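Local coordinates for protein adhesin LabA (Helicobacter pylori, PDB 6GMM) that probably mediates attachment to the gastric mucosa by binding LacdiNAc glycans through its extracellular domain, at residues A[76-81]-A[220-225]; A[124-129]-A[205-210]. All blocks are in the same frame, centred on the assembly; numbering follows the deposited sequence.

Contact 1: A[76-81]-A[220-225]; sequences MSYAIS and GSLWEG
The indole of Trp-223 meets Met-76, Tyr-78 and Ala-79 obliquely, so none of these meetings is a stack across the contact. Leu-222 CB, from its own segment, sits 3.7 Å above one face of the indole, displaced toward the rim. The phenol of Tyr-78 likewise carries a sequence neighbour, Ala-79 CB, over the centre of one face, and His-327 meets this ring edge-to-face. The two aromatic side chains run past each other in opposite directions, with Tyr-78 CE1 4.1 Å from Trp-223 NE1.

Across the two segments, the closest approach to the indole comes from Met-76, whose CB lies 3.6 Å from Trp-223 CZ2. With Met-76 CG flanked by both backbone branches (chi1 48°) and the chain bent twice beyond it, the thioether turns away and leaves CB to do the touching. Ala-79 CB serves both partners: it is 3.6 Å from Leu-222 CD1 and 4.1 Å from Trp-223 CZ2. At the outer end of the phenol, Tyr-78 OH passes 3.9 Å from Leu-222 CB. No hydrogen bond joins the two segments, yet the indole nitrogen of buried Trp-223 is hydrogen-bonded to Val-75 O, just before the first of them. On the other segment, Ser-221 OG accepts the backbone N-H of Trp-223, 3.0 Å from OG to N, forming an ST turn just before the indole.

The contact illustrates how a loop can be seated on a helix end by one large aromatic side chain. Residues 76-81 lead out of helix 57-76, while 220-225 belong to the long loop between helices 188-205 and 234-237. Phe-238 meets the indole edge-to-face, and Ile-237 of helix 234-237 and Phe-318 of helix 316-323 also touch it.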
loop_
_atom_site.group_PDB
_atom_site.type_symbol
_atom_site.label_atom_id
_atom_site.label_comp_id
_atom_site.label_asym_id
_atom_site.label_seq_id
_atom_site.Cartn_x
_atom_site.Cartn_y
_atom_site.Cartn_z
ATOM N N MET A 76 -16.788 -18.495 -3.957
ATOM C CA MET A 76 -16.571 -19.845 -4.506
ATOM C C MET A 76 -16.638 -21.041 -3.477
ATOM O O MET A 76 -16.538 -22.188 -3.911
ATOM C CB MET A 76 -15.282 -19.910 -5.342
ATOM C CG MET A 76 -14.079 -19.300 -4.682
ATOM S SD MET A 76 -13.474 -20.330 -3.336
ATOM C CE MET A 76 -12.573 -21.619 -4.302
ATOM N N SER A 77 -16.821 -20.785 -2.166
ATOM C CA SER A 77 -16.892 -21.824 -1.126
ATOM C C SER A 77 -18.013 -22.854 -1.391
ATOM O O SER A 77 -17.825 -24.067 -1.180
ATOM C CB SER A 77 -17.062 -21.191 0.249
ATOM O OG SER A 77 -18.262 -20.430 0.315
ATOM N N TYR A 78 -19.152 -22.373 -1.936
ATOM C CA TYR A 78 -20.262 -23.230 -2.290
ATOM C C TYR A 78 -19.872 -24.298 -3.306
ATOM O O TYR A 78 -20.418 -25.388 -3.250
ATOM C CB TYR A 78 -21.470 -22.402 -2.766
ATOM C CG TYR A 78 -21.488 -22.049 -4.233
ATOM C CD1 TYR A 78 -20.794 -20.946 -4.711
ATOM C CD2 TYR A 78 -22.249 -22.784 -5.137
ATOM C CE1 TYR A 78 -20.823 -20.604 -6.063
ATOM C CE2 TYR A 78 -22.286 -22.454 -6.490
ATOM C CZ TYR A 78 -21.555 -21.372 -6.954
ATOM O OH TYR A 78 -21.591 -21.047 -8.291
ATOM N N ALA A 79 -18.972 -24.017 -4.229
ATOM C CA ALA A 79 -18.615 -25.029 -5.215
ATOM C C ALA A 79 -17.405 -25.874 -4.800
ATOM O O ALA A 79 -16.890 -26.657 -5.600
ATOM C CB ALA A 79 -18.400 -24.386 -6.574
ATOM N N ILE A 80 -16.960 -25.738 -3.548
ATOM C CA ILE A 80 -15.838 -26.551 -3.077
ATOM C C ILE A 80 -16.372 -27.914 -2.703
ATOM O O ILE A 80 -17.285 -28.012 -1.863
ATOM C CB ILE A 80 -15.079 -25.912 -1.885
ATOM C CG1 ILE A 80 -14.266 -24.704 -2.329
ATOM C CG2 ILE A 80 -14.194 -26.966 -1.166
ATOM C CD1 ILE A 80 -13.870 -23.820 -1.194
ATOM N N SER A 81 -15.780 -28.972 -3.320
ATOM C CA SER A 81 -16.079 -30.389 -3.123
ATOM C C SER A 81 -16.454 -30.631 -1.649
ATOM O O SER A 81 -15.650 -30.302 -0.766
ATOM C CB SER A 81 -14.880 -31.235 -3.533
ATOM O OG SER A 81 -15.355 -32.491 -3.978
ATOM N N GLY A 220 -17.911 -20.206 -19.611
ATOM C CA GLY A 220 -17.819 -21.659 -19.651
ATOM C C GLY A 220 -17.730 -22.264 -18.263
ATOM O O GLY A 220 -17.904 -23.469 -18.121
ATOM N N SER A 221 -17.441 -21.440 -17.229
ATOM C CA SER A 221 -17.349 -21.882 -15.830
ATOM C C SER A 221 -18.575 -21.456 -15.017
ATOM O O SER A 221 -19.550 -20.965 -15.588
ATOM C CB SER A 221 -16.093 -21.329 -15.166
ATOM O OG SER A 221 -16.346 -20.037 -14.640
ATOM N N LEU A 222 -18.509 -21.629 -13.679
ATOM C CA LEU A 222 -19.562 -21.245 -12.750
ATOM C C LEU A 222 -19.595 -19.753 -12.486
ATOM O O LEU A 222 -20.605 -19.269 -11.959
ATOM C CB LEU A 222 -19.407 -21.974 -11.406
ATOM C CG LEU A 222 -19.708 -23.459 -11.375
ATOM C CD1 LEU A 222 -19.172 -24.053 -10.104
ATOM C CD2 LEU A 222 -21.201 -23.739 -11.502
ATOM N N TRP A 223 -18.482 -19.027 -12.793
ATOM C CA TRP A 223 -18.369 -17.594 -12.574
ATOM C C TRP A 223 -17.995 -16.871 -13.856
ATOM O O TRP A 223 -17.139 -17.344 -14.614
ATOM C CB TRP A 223 -17.308 -17.276 -11.493
ATOM C CG TRP A 223 -17.345 -18.173 -10.284
ATOM C CD1 TRP A 223 -17.884 -17.889 -9.063
ATOM C CD2 TRP A 223 -16.729 -19.461 -10.161
ATOM N NE1 TRP A 223 -17.695 -18.950 -8.202
ATOM C CE2 TRP A 223 -16.983 -19.926 -8.850
ATOM C CE3 TRP A 223 -16.024 -20.292 -11.050
ATOM C CZ2 TRP A 223 -16.583 -21.197 -8.416
ATOM C CZ3 TRP A 223 -15.633 -21.550 -10.619
ATOM C CH2 TRP A 223 -15.908 -21.989 -9.317
ATOM N N GLU A 224 -18.597 -15.689 -14.071
ATOM C CA GLU A 224 -18.262 -14.808 -15.197
ATOM C C GLU A 224 -16.844 -14.303 -14.968
ATOM O O GLU A 224 -16.460 -14.094 -13.816
ATOM C CB GLU A 224 -19.221 -13.610 -15.255
ATOM C CG GLU A 224 -20.612 -13.963 -15.748
ATOM C CD GLU A 224 -20.723 -14.312 -17.222
ATOM O OE1 GLU A 224 -19.826 -13.925 -18.006
ATOM O OE2 GLU A 224 -21.731 -14.950 -17.596
ATOM N N GLY A 225 -16.062 -14.174 -16.036
ATOM C CA GLY A 225 -14.686 -13.686 -15.933
ATOM C C GLY A 225 -13.653 -14.733 -15.561
ATOM O O GLY A 225 -12.456 -14.475 -15.701
#

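Contact 2: A[124-129]-A[205-210]; sequences SILSTE and ACPWIN
Ser-124 O receives the backbone N-H of Trp-208 in a short, nearly straight hydrogen bond, 2.8 Å from N to O with an angle of 168° at the hydrogen. Pro-207 CA lies 3.3 Å from the same Ser-124 O. Further along, a water lies within hydrogen-bonding distance of two carbonyls, 3.1 Å from Ile-125 O and 3.0 Å from Ala-205 O, and may bridge them.

Beside these polar links lies an apolar patch made by Leu-126. Its side chain runs alongside the Pro-207 ring in the same direction, with the two CB atoms 4.0 Å apart. A chi1 of -168° sets Leu-126 CG opposite the backbone N, and chi2 of 67° then turns CD1 to Ala-205 CB at 3.6 Å, while the same methyl also rests on Pro-207 CG.

The contact lies between the start of helix 128-145, N-capped by Ser-127, and the end of helix 188-205 at Ala-205. Cys-206, just beyond that end, is disulfide-bonded to Cys-235 in helix 234-237, a helix that Pro-207 also touches through Ala-234.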
loop_
_atom_site.group_PDB
_atom_site.type_symbol
_atom_site.label_atom_id
_atom_site.label_comp_id
_atom_site.label_asym_id
_atom_site.label_seq_id
_atom_site.Cartn_x
_atom_site.Cartn_y
_atom_site.Cartn_z
ATOM N N SER A 124 -9.247 -33.046 -4.310
ATOM C CA SER A 124 -10.236 -33.861 -3.610
ATOM C C SER A 124 -11.039 -32.936 -2.685
ATOM O O SER A 124 -11.039 -31.736 -2.919
ATOM C CB SER A 124 -9.549 -34.982 -2.838
ATOM O OG SER A 124 -10.550 -35.826 -2.315
ATOM N N ILE A 125 -11.713 -33.464 -1.669
ATOM C CA ILE A 125 -12.516 -32.650 -0.772
ATOM C C ILE A 125 -11.669 -31.831 0.206
ATOM O O ILE A 125 -10.499 -32.145 0.471
ATOM C CB ILE A 125 -13.593 -33.496 -0.038
ATOM C CG1 ILE A 125 -12.972 -34.475 1.008
ATOM C CG2 ILE A 125 -14.512 -34.226 -1.044
ATOM C CD1 ILE A 125 -13.947 -34.924 2.163
ATOM N N LEU A 126 -12.294 -30.795 0.767
ATOM C CA LEU A 126 -11.637 -29.967 1.754
ATOM C C LEU A 126 -11.786 -30.615 3.116
ATOM O O LEU A 126 -12.883 -30.865 3.540
ATOM C CB LEU A 126 -12.229 -28.539 1.746
ATOM C CG LEU A 126 -11.459 -27.481 2.525
ATOM C CD1 LEU A 126 -10.120 -27.209 1.877
ATOM C CD2 LEU A 126 -12.256 -26.179 2.614
ATOM N N SER A 127 -10.684 -30.863 3.810
ATOM C CA SER A 127 -10.636 -31.379 5.181
ATOM C C SER A 127 -11.546 -30.548 6.125
ATOM O O SER A 127 -11.722 -29.352 5.908
ATOM C CB SER A 127 -9.204 -31.234 5.680
ATOM O OG SER A 127 -9.077 -31.755 6.988
ATOM N N THR A 128 -12.047 -31.159 7.198
ATOM C CA THR A 128 -12.866 -30.471 8.203
ATOM C C THR A 128 -11.987 -29.448 8.924
ATOM O O THR A 128 -12.402 -28.293 9.016
ATOM C CB THR A 128 -13.512 -31.465 9.167
ATOM O OG1 THR A 128 -14.394 -32.322 8.431
ATOM C CG2 THR A 128 -14.289 -30.775 10.288
ATOM N N GLU A 129 -10.733 -29.838 9.315
ATOM C CA GLU A 129 -9.779 -28.938 9.981
ATOM C C GLU A 129 -9.486 -27.668 9.161
ATOM O O GLU A 129 -9.472 -26.579 9.733
ATOM C CB GLU A 129 -8.472 -29.639 10.448
ATOM C CG GLU A 129 -7.589 -30.312 9.409
ATOM C CD GLU A 129 -6.526 -31.264 9.952
ATOM O OE1 GLU A 129 -6.368 -31.363 11.193
ATOM O OE2 GLU A 129 -5.866 -31.940 9.128
ATOM N N ALA A 205 -4.432 -26.232 0.538
ATOM C CA ALA A 205 -5.362 -27.351 0.584
ATOM C C ALA A 205 -5.809 -27.658 -0.851
ATOM O O ALA A 205 -5.950 -28.825 -1.210
ATOM C CB ALA A 205 -6.561 -27.008 1.453
ATOM N N CYS A 206 -5.921 -26.605 -1.695
ATOM C CA CYS A 206 -6.290 -26.693 -3.112
ATOM C C CYS A 206 -7.388 -27.765 -3.373
ATOM O O CYS A 206 -7.147 -28.702 -4.138
ATOM C CB CYS A 206 -5.049 -26.950 -3.960
ATOM S SG CYS A 206 -5.397 -27.103 -5.730
ATOM N N PRO A 207 -8.582 -27.670 -2.744
ATOM C CA PRO A 207 -9.608 -28.708 -2.958
ATOM C C PRO A 207 -10.144 -28.692 -4.391
ATOM O O PRO A 207 -9.850 -27.753 -5.130
ATOM C CB PRO A 207 -10.692 -28.315 -1.949
ATOM C CG PRO A 207 -10.543 -26.824 -1.843
ATOM C CD PRO A 207 -9.067 -26.642 -1.801
ATOM N N TRP A 208 -10.912 -29.708 -4.781
ATOM C CA TRP A 208 -11.500 -29.788 -6.113
ATOM C C TRP A 208 -12.725 -28.892 -6.166
ATOM O O TRP A 208 -13.290 -28.575 -5.132
ATOM C CB TRP A 208 -11.869 -31.242 -6.427
ATOM C CG TRP A 208 -12.431 -31.518 -7.791
ATOM C CD1 TRP A 208 -13.711 -31.893 -8.081
ATOM C CD2 TRP A 208 -11.702 -31.592 -9.023
ATOM N NE1 TRP A 208 -13.826 -32.201 -9.420
ATOM C CE2 TRP A 208 -12.608 -32.020 -10.024
ATOM C CE3 TRP A 208 -10.368 -31.341 -9.384
ATOM C CZ2 TRP A 208 -12.230 -32.156 -11.373
ATOM C CZ3 TRP A 208 -9.986 -31.512 -10.712
ATOM C CH2 TRP A 208 -10.915 -31.902 -11.692
ATOM N N ILE A 209 -13.090 -28.431 -7.359
ATOM C CA ILE A 209 -14.285 -27.612 -7.565
ATOM C C ILE A 209 -15.262 -28.536 -8.274
ATOM O O ILE A 209 -14.844 -29.225 -9.211
ATOM C CB ILE A 209 -13.977 -26.303 -8.376
ATOM C CG1 ILE A 209 -12.976 -25.337 -7.625
ATOM C CG2 ILE A 209 -15.261 -25.560 -8.781
ATOM C CD1 ILE A 209 -13.429 -24.798 -6.212
ATOM N N ASN A 210 -16.540 -28.569 -7.829
ATOM C CA ASN A 210 -17.593 -29.438 -8.395
ATOM C C ASN A 210 -17.628 -29.323 -9.919
ATOM O O ASN A 210 -17.653 -28.205 -10.454
ATOM C CB ASN A 210 -18.999 -29.152 -7.777
ATOM C CG ASN A 210 -19.116 -29.330 -6.267
ATOM O OD1 ASN A 210 -19.961 -28.692 -5.595
ATOM N ND2 ASN A 210 -18.287 -30.200 -5.693
HETATM O O HOH W 1 -8.477 -29.911 -0.023
#

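Contact 1 and contact 2 are about 14 Å apart between centres and meet mainly through residues 76-81 and 205-210. Ala-79 O probably accepts a hydrogen bond from Asn-210 N, at 3.0 Å, and Ser-81 N probably gives one to Trp-208 O, at 3.1 Å. Ser-81 OG also packs against Ile-125 CG2 at 3.5 Å, so the loop leaving helix 57-76 touches both partners of contact 2. Together they show one loop, that between helices 188-205 and 234-237, held to earlier parts of the chain at two places: by a main-chain bond and apolar contacts near its start, and by apolar and aromatic contacts without hydrogen bonds between the segments further along.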